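Local coordinates for protein autolysin E (Staphylococcus aureus, PDB 4PI8) that probably cleaves the glycan strands of bacterial cell-wall peptidoglycan as a glycosidase of the lysozyme clan, seen here as a catalytic mutant with a bound NAG-NAM disaccharide, at residues G84-E89 with K158-G163; Q181-P186 with Q193-I198. The protein carries 1 engineered substitution. All blocks are in the same frame, centred on the assembly; numbering follows the deposited sequence.

In the fold
Both contacts belong to the helical glucosaminidase domain of the lysozyme clan and lie on opposite sides of the chain's centre, their own centres about 23 Å apart and their nearest atoms about 6 Å apart. Interaction 1 packs helix 84-94 on the early turns of helix 156-172, its centre about 14 Å from that of the chain. The centre of interaction 2 lies about 9 Å from the chain's centre, where helix 179-184, the next helix in the chain, meets the loop 193-198 that lines the glycan pocket. Helix 156-172 joins the two: its start carries Ile160 and Ile161 of interaction 1, and farther along Phe166 and Ile167 touch Tyr194 of interaction 2, which meets the muramic acid.

Interaction 1. Residues G84-E89 with K158-G163; sequences GKVFLE and KAIIGG
Two nearly parallel helices of the lysozyme-clan glucosaminidase domain pack here, the first turns of helix 84-94 against the early part of helix 156-172. The axes of the two segments approach to 8.8 Å and cross at -23°, and Phe87 faces Ile160 as the nearest pair of CA atoms, 6.4 Å apart. The junction is apolar, and Ile160 is its centre. Its two branches divide the work on Phe87: methyl CG2 stands over the middle of the ring in a CH-pi contact, 3.9 Å from the centroid of Phe87 and close to the ring normal, whereas the longer branch runs past the rim and sets CD1 3.7 Å from CE2 of Phe87. The same CG2 of Ile160 also meets CG1 of Val86 at 3.9 Å, and so fills the angle between the Val86 and Phe87 side chains. With CG anti to the carbonyl carbon (chi1 -82°), the Phe87 ring returns toward Ile160 although its CB leaves the backbone on the far side. Phe87 is also touched by Val98, Leu101, Val102 and Ala105 of helix 98-108 and by Leu74 of helix 67-74, which ties this helix pair into the bundle. Next to Ile160 in the chain, Ile161 reaches across at about a right angle to Val86, its CD1 lying 3.8 Å from Val86 CG1. The aliphatic part of Glu89 flanks that methyl at the partly exposed border, and the closest approach there is Glu89 CB to Ile161 CD1, 3.8 Å.

Interaction 2. Residues Q181-P186 with Q193-I198; sequences QMRWNP and QYASDI. With AMU (N-acetyl-beta-muramic acid), chain B; NAG (2-acetamido-2-deoxy-beta-D-glucopyranose), chain C; SO4 (sulfate ion), chain N.
Arg183, near the end of helix 179-184, has its guanidinium held between Trp184 and the carbonyl of Ala195 in the glycan-binding loop of this lysozyme-clan domain. Trp184 CH2 lies 3.4 Å above one face of the Arg183 guanidinium and Ala195 O over the opposite one, each offset toward the rim. A bend at chi2 (59°) brings the head back to the loop. There Arg183 NE gives a nearly straight bond to Asp197 O (2.9 Å, 170°), which lies in the guanidinium plane although the donor stands above the carbonyl's own plane; Gln25 takes a bond from NH2. The extended Gln193 crosses Arg183 obliquely, amide and guanidinium planes 53° apart, and its OE1 is held by Gln18 and Ala190. Met182 and Tyr194 run side by side, pointing the same way, with Met182 CE 3.6 Å from Tyr194 CD2, and Tyr194 N donates to Met182 O at 2.9 Å. Phe131 O binds the Tyr194 hydroxyl, which helps fix the ring under the sugar: acetamido methyl C8 of the muramic acid sits 3.6 Å above the plane of the Tyr194 ring, over its centre. The loop backbone bonds to both sugars, since Tyr194 O accepts from muramic acid N2 (2.8 Å) and Gln193 N donates to the N-acetylglucosamine acetamide O7 (2.9 Å). A sulfate, probably from the crystallisation liquor, is gripped through Ser196 N to its O2 and Asp197 N to its O3, the latter 3.1 Å.

Interaction 1. Residues G84-E89 with K158-G163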
loop_
_atom_site.group_PDB
_atom_site.type_symbol
_atom_site.label_atom_id
_atom_site.label_comp_id
_atom_site.label_asym_id
_atom_site.label_seq_id
_atom_site.Cartn_x
_atom_site.Cartn_y
_atom_site.Cartn_z
ATOM N N GLY A 84 -14.202 -4.247 10.157
ATOM C CA GLY A 84 -13.548 -5.528 9.850
ATOM C C GLY A 84 -14.356 -6.422 8.918
ATOM O O GLY A 84 -13.764 -7.122 8.099
ATOM N N LYS A 85 -15.693 -6.398 9.000
ATOM C CA LYS A 85 -16.513 -7.183 8.081
ATOM C C LYS A 85 -16.172 -6.892 6.650
ATOM O O LYS A 85 -16.123 -7.781 5.795
ATOM C CB LYS A 85 -18.020 -6.874 8.326
ATOM C CG LYS A 85 -19.064 -7.201 7.253
ATOM C CD LYS A 85 -20.293 -6.305 7.125
ATOM C CE LYS A 85 -21.406 -7.013 6.356
ATOM N NZ LYS A 85 -22.735 -6.973 7.015
ATOM N N VAL A 86 -15.981 -5.598 6.344
ATOM C CA VAL A 86 -15.770 -5.181 4.982
ATOM C C VAL A 86 -14.327 -5.458 4.480
ATOM O O VAL A 86 -14.096 -5.830 3.348
ATOM C CB VAL A 86 -16.180 -3.722 4.835
ATOM C CG1 VAL A 86 -15.912 -3.257 3.469
ATOM C CG2 VAL A 86 -17.687 -3.593 5.145
ATOM N N PHE A 87 -13.366 -5.269 5.383
ATOM C CA PHE A 87 -12.003 -5.707 5.053
ATOM C C PHE A 87 -11.958 -7.195 4.664
ATOM O O PHE A 87 -11.246 -7.598 3.756
ATOM C CB PHE A 87 -11.042 -5.428 6.204
ATOM C CG PHE A 87 -10.517 -4.006 6.243
ATOM C CD1 PHE A 87 -9.447 -3.647 5.471
ATOM C CD2 PHE A 87 -11.131 -2.996 6.973
ATOM C CE1 PHE A 87 -8.875 -2.378 5.495
ATOM C CE2 PHE A 87 -10.590 -1.728 6.963
ATOM C CZ PHE A 87 -9.465 -1.392 6.227
ATOM N N LEU A 88 -12.755 -8.024 5.364
ATOM C CA LEU A 88 -12.821 -9.446 5.051
ATOM C C LEU A 88 -13.602 -9.739 3.770
ATOM O O LEU A 88 -13.209 -10.643 3.019
ATOM C CB LEU A 88 -13.385 -10.240 6.233
ATOM C CG LEU A 88 -12.297 -10.435 7.294
ATOM C CD1 LEU A 88 -12.940 -10.987 8.572
ATOM C CD2 LEU A 88 -11.138 -11.299 6.888
ATOM N N GLU A 89 -14.647 -8.967 3.503
ATOM C CA GLU A 89 -15.311 -9.035 2.198
ATOM C C GLU A 89 -14.254 -8.830 1.116
ATOM O O GLU A 89 -14.207 -9.567 0.119
ATOM C CB GLU A 89 -16.353 -7.952 2.117
ATOM C CG GLU A 89 -17.456 -8.117 1.139
ATOM C CD GLU A 89 -18.626 -7.259 1.617
ATOM O OE1 GLU A 89 -18.382 -6.180 2.198
ATOM O OE2 GLU A 89 -19.776 -7.680 1.506
ATOM N N LYS A 158 -17.145 1.440 0.528
ATOM C CA LYS A 158 -16.847 1.404 -0.888
ATOM C C LYS A 158 -15.326 1.680 -1.139
ATOM O O LYS A 158 -14.732 1.076 -2.038
ATOM C CB LYS A 158 -17.640 2.387 -1.729
ATOM C CG LYS A 158 -19.081 1.922 -1.863
ATOM C CD LYS A 158 -19.939 3.075 -2.336
ATOM C CE LYS A 158 -21.368 2.578 -2.562
ATOM N NZ LYS A 158 -21.475 1.696 -3.760
ATOM N N ALA A 159 -14.720 2.529 -0.312
ATOM C CA ALA A 159 -13.257 2.784 -0.421
ATOM C C ALA A 159 -12.442 1.578 0.021
ATOM O O ALA A 159 -11.368 1.341 -0.571
ATOM C CB ALA A 159 -12.901 3.978 0.386
ATOM N N ILE A 160 -12.944 0.794 0.966
ATOM C CA ILE A 160 -12.212 -0.426 1.391
ATOM C C ILE A 160 -12.257 -1.460 0.264
ATOM O O ILE A 160 -11.255 -2.005 -0.198
ATOM C CB ILE A 160 -12.820 -0.992 2.679
ATOM C CG1 ILE A 160 -12.532 -0.027 3.823
ATOM C CG2 ILE A 160 -12.188 -2.349 2.997
ATOM C CD1 ILE A 160 -13.398 -0.229 5.061
ATOM N N ILE A 161 -13.450 -1.780 -0.231
ATOM C CA ILE A 161 -13.612 -2.757 -1.304
ATOM C C ILE A 161 -12.878 -2.282 -2.530
ATOM O O ILE A 161 -12.212 -3.101 -3.203
ATOM C CB ILE A 161 -15.119 -3.028 -1.657
ATOM C CG1 ILE A 161 -15.855 -3.616 -0.479
ATOM C CG2 ILE A 161 -15.271 -3.879 -2.933
ATOM C CD1 ILE A 161 -15.333 -4.892 0.035
ATOM N N GLY A 162 -13.081 -1.018 -2.901
ATOM C CA GLY A 162 -12.491 -0.529 -4.138
ATOM C C GLY A 162 -10.948 -0.468 -4.080
ATOM O O GLY A 162 -10.301 -0.712 -5.098
ATOM N N GLY A 163 -10.392 -0.129 -2.928
ATOM C CA GLY A 163 -8.977 -0.125 -2.771
ATOM C C GLY A 163 -8.436 -1.511 -3.001
ATOM O O GLY A 163 -7.448 -1.685 -3.717
#

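Interaction 2. Residues Q181-P186 with Q193-I198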
loop_
_atom_site.group_PDB
_atom_site.type_symbol
_atom_site.label_atom_id
_atom_site.label_comp_id
_atom_site.label_asym_id
_atom_site.label_seq_id
_atom_site.Cartn_x
_atom_site.Cartn_y
_atom_site.Cartn_z
ATOM N N GLN A 181 8.115 -5.392 -4.311
ATOM C CA GLN A 181 7.787 -5.282 -5.739
ATOM C C GLN A 181 6.834 -4.151 -6.019
ATOM O O GLN A 181 6.933 -3.474 -7.051
ATOM C CB GLN A 181 7.239 -6.561 -6.326
ATOM C CG GLN A 181 8.219 -7.727 -6.311
ATOM C CD GLN A 181 7.544 -9.012 -6.666
ATOM O OE1 GLN A 181 6.465 -9.346 -6.174
ATOM N NE2 GLN A 181 8.159 -9.774 -7.587
ATOM N N MET A 182 5.854 -3.933 -5.138
ATOM C CA MET A 182 4.916 -2.814 -5.307
ATOM C C MET A 182 5.677 -1.498 -5.268
ATOM O O MET A 182 5.307 -0.541 -5.992
ATOM C CB MET A 182 3.841 -2.856 -4.214
ATOM C CG MET A 182 2.868 -4.000 -4.383
ATOM S SD MET A 182 1.671 -4.136 -3.038
ATOM C CE MET A 182 0.600 -2.746 -3.421
ATOM N N ARG A 183 6.689 -1.396 -4.403
ATOM C CA ARG A 183 7.403 -0.163 -4.217
ATOM C C ARG A 183 8.498 0.102 -5.272
ATOM O O ARG A 183 8.720 1.245 -5.652
ATOM C CB ARG A 183 8.006 -0.100 -2.811
ATOM C CG ARG A 183 8.827 1.127 -2.519
ATOM C CD ARG A 183 8.058 2.444 -2.672
ATOM N NE ARG A 183 8.902 3.620 -2.435
ATOM C CZ ARG A 183 9.693 4.177 -3.342
ATOM N NH1 ARG A 183 9.853 3.623 -4.536
ATOM N NH2 ARG A 183 10.366 5.279 -3.024
ATOM N N TRP A 184 9.235 -0.946 -5.644
ATOM C CA TRP A 184 10.448 -0.777 -6.416
ATOM C C TRP A 184 10.387 -1.492 -7.781
ATOM O O TRP A 184 11.348 -1.394 -8.544
ATOM C CB TRP A 184 11.668 -1.275 -5.618
ATOM C CG TRP A 184 11.909 -0.571 -4.322
ATOM C CD1 TRP A 184 11.718 -1.080 -3.083
ATOM C CD2 TRP A 184 12.410 0.755 -4.146
ATOM N NE1 TRP A 184 12.008 -0.121 -2.175
ATOM C CE2 TRP A 184 12.448 1.011 -2.774
ATOM C CE3 TRP A 184 12.816 1.782 -5.026
ATOM C CZ2 TRP A 184 12.887 2.218 -2.253
ATOM C CZ3 TRP A 184 13.271 2.961 -4.496
ATOM C CH2 TRP A 184 13.281 3.165 -3.102
ATOM N N ASN A 185 9.302 -2.150 -8.096
ATOM C CA ASN A 185 9.095 -2.836 -9.375
ATOM C C ASN A 185 10.364 -3.303 -10.039
ATOM O O ASN A 185 10.717 -2.848 -11.133
ATOM C CB ASN A 185 8.271 -1.940 -10.305
ATOM C CG ASN A 185 7.595 -2.714 -11.430
ATOM O OD1 ASN A 185 7.575 -3.943 -11.452
ATOM N ND2 ASN A 185 6.948 -1.952 -12.328
ATOM N N PRO A 186 11.085 -4.223 -9.439
ATOM C CA PRO A 186 12.387 -4.625 -9.983
ATOM C C PRO A 186 12.278 -5.221 -11.383
ATOM O O PRO A 186 13.319 -5.171 -12.131
ATOM C CB PRO A 186 12.909 -5.635 -8.984
ATOM C CG PRO A 186 11.782 -5.974 -8.106
ATOM C CD PRO A 186 10.842 -4.826 -8.126
ATOM N N GLN A 193 5.152 2.314 -9.628
ATOM C CA GLN A 193 5.519 2.141 -8.182
ATOM C C GLN A 193 4.466 2.784 -7.323
ATOM O O GLN A 193 3.940 3.856 -7.572
ATOM C CB GLN A 193 6.894 2.719 -7.955
ATOM C CG GLN A 193 7.916 1.849 -8.677
ATOM C CD GLN A 193 9.400 2.203 -8.618
ATOM O OE1 GLN A 193 10.180 1.392 -9.091
ATOM N NE2 GLN A 193 9.754 3.349 -8.131
ATOM N N TYR A 194 4.175 2.101 -6.198
ATOM C CA TYR A 194 2.968 2.475 -5.442
ATOM C C TYR A 194 3.121 3.770 -4.735
ATOM O O TYR A 194 2.112 4.475 -4.508
ATOM C CB TYR A 194 2.608 1.339 -4.464
ATOM C CG TYR A 194 1.112 1.371 -4.065
ATOM C CD1 TYR A 194 0.672 2.265 -3.072
ATOM C CD2 TYR A 194 0.213 0.572 -4.664
ATOM C CE1 TYR A 194 -0.679 2.358 -2.804
ATOM C CE2 TYR A 194 -1.162 0.678 -4.378
ATOM C CZ TYR A 194 -1.550 1.574 -3.452
ATOM O OH TYR A 194 -2.944 1.624 -3.169
ATOM N N ALA A 195 4.328 4.106 -4.278
ATOM C CA ALA A 195 4.524 5.252 -3.446
ATOM C C ALA A 195 5.874 5.874 -3.677
ATOM O O ALA A 195 6.782 5.167 -4.152
ATOM C CB ALA A 195 4.376 4.829 -2.006
ATOM N N SER A 196 6.012 7.172 -3.333
ATOM C CA SER A 196 7.327 7.834 -3.361
ATOM C C SER A 196 8.111 7.721 -2.102
ATOM O O SER A 196 9.316 7.813 -2.113
ATOM C CB SER A 196 7.168 9.294 -3.779
ATOM O OG SER A 196 6.464 10.033 -2.798
ATOM N N ASP A 197 7.429 7.499 -0.961
ATOM C CA ASP A 197 8.121 7.362 0.304
ATOM C C ASP A 197 9.066 6.147 0.228
ATOM O O ASP A 197 8.609 5.022 0.087
ATOM C CB ASP A 197 7.083 7.213 1.425
ATOM C CG ASP A 197 7.681 7.047 2.786
ATOM O OD1 ASP A 197 8.888 7.001 3.029
ATOM O OD2 ASP A 197 6.791 6.872 3.677
ATOM N N ILE A 198 10.369 6.373 0.415
ATOM C CA ILE A 198 11.370 5.310 0.378
ATOM C C ILE A 198 11.226 4.263 1.487
ATOM O O ILE A 198 11.804 3.171 1.375
ATOM C CB ILE A 198 12.813 5.821 0.288
ATOM C CG1 ILE A 198 13.273 6.472 1.615
ATOM C CG2 ILE A 198 12.975 6.696 -0.949
ATOM C CD1 ILE A 198 14.724 6.956 1.564
HETATM C C1 AMU B . 2.004 7.541 -5.844
HETATM C C2 AMU B . 1.047 6.965 -6.847
HETATM C C3 AMU B . 1.806 6.533 -8.112
HETATM C C4 AMU B . 2.627 7.739 -8.623
HETATM C C5 AMU B . 3.414 8.339 -7.493
HETATM C C6 AMU B . 4.213 9.561 -7.952
HETATM C C7 AMU B . -0.929 5.467 -6.544
HETATM C C8 AMU B . -1.372 4.133 -5.984
HETATM C C9 AMU B . 0.958 4.627 -9.319
HETATM C C10 AMU B . -0.378 4.156 -9.747
HETATM C C11 AMU B . 2.031 4.283 -10.348
HETATM O O1 AMU B . 1.322 7.994 -4.685
HETATM O O3 AMU B . 0.928 6.044 -9.121
HETATM O O4 AMU B . 3.453 7.201 -9.669
HETATM O O5 AMU B . 2.557 8.717 -6.444
HETATM O O6 AMU B . 5.115 10.040 -6.950
HETATM O O7 AMU B . -1.720 6.231 -7.054
HETATM O O10 AMU B . -0.740 2.969 -9.495
HETATM O O11 AMU B . -1.137 4.962 -10.423
HETATM N N2 AMU B . 0.343 5.771 -6.316
HETATM C C1 NAG C . 3.446 7.967 -10.861
HETATM C C2 NAG C . 4.497 7.266 -11.729
HETATM C C3 NAG C . 4.573 7.999 -13.079
HETATM C C4 NAG C . 3.185 8.074 -13.637
HETATM C C5 NAG C . 2.184 8.677 -12.665
HETATM C C6 NAG C . 0.801 8.504 -13.217
HETATM C C7 NAG C . 6.378 5.970 -10.713
HETATM C C8 NAG C . 7.749 6.050 -10.159
HETATM N N2 NAG C . 5.829 7.123 -11.135
HETATM O O3 NAG C . 5.397 7.246 -13.956
HETATM O O4 NAG C . 3.195 8.937 -14.771
HETATM O O5 NAG C . 2.177 7.908 -11.462
HETATM O O6 NAG C . -0.020 9.254 -12.319
HETATM O O7 NAG C . 5.765 4.899 -10.791
HETATM S S SO4 N . 3.236 8.579 -1.548
HETATM O O1 SO4 N . 2.087 7.742 -1.095
HETATM O O2 SO4 N . 3.339 8.494 -2.981
HETATM O O3 SO4 N . 4.446 8.247 -0.740
HETATM O O4 SO4 N . 2.907 10.039 -1.288
#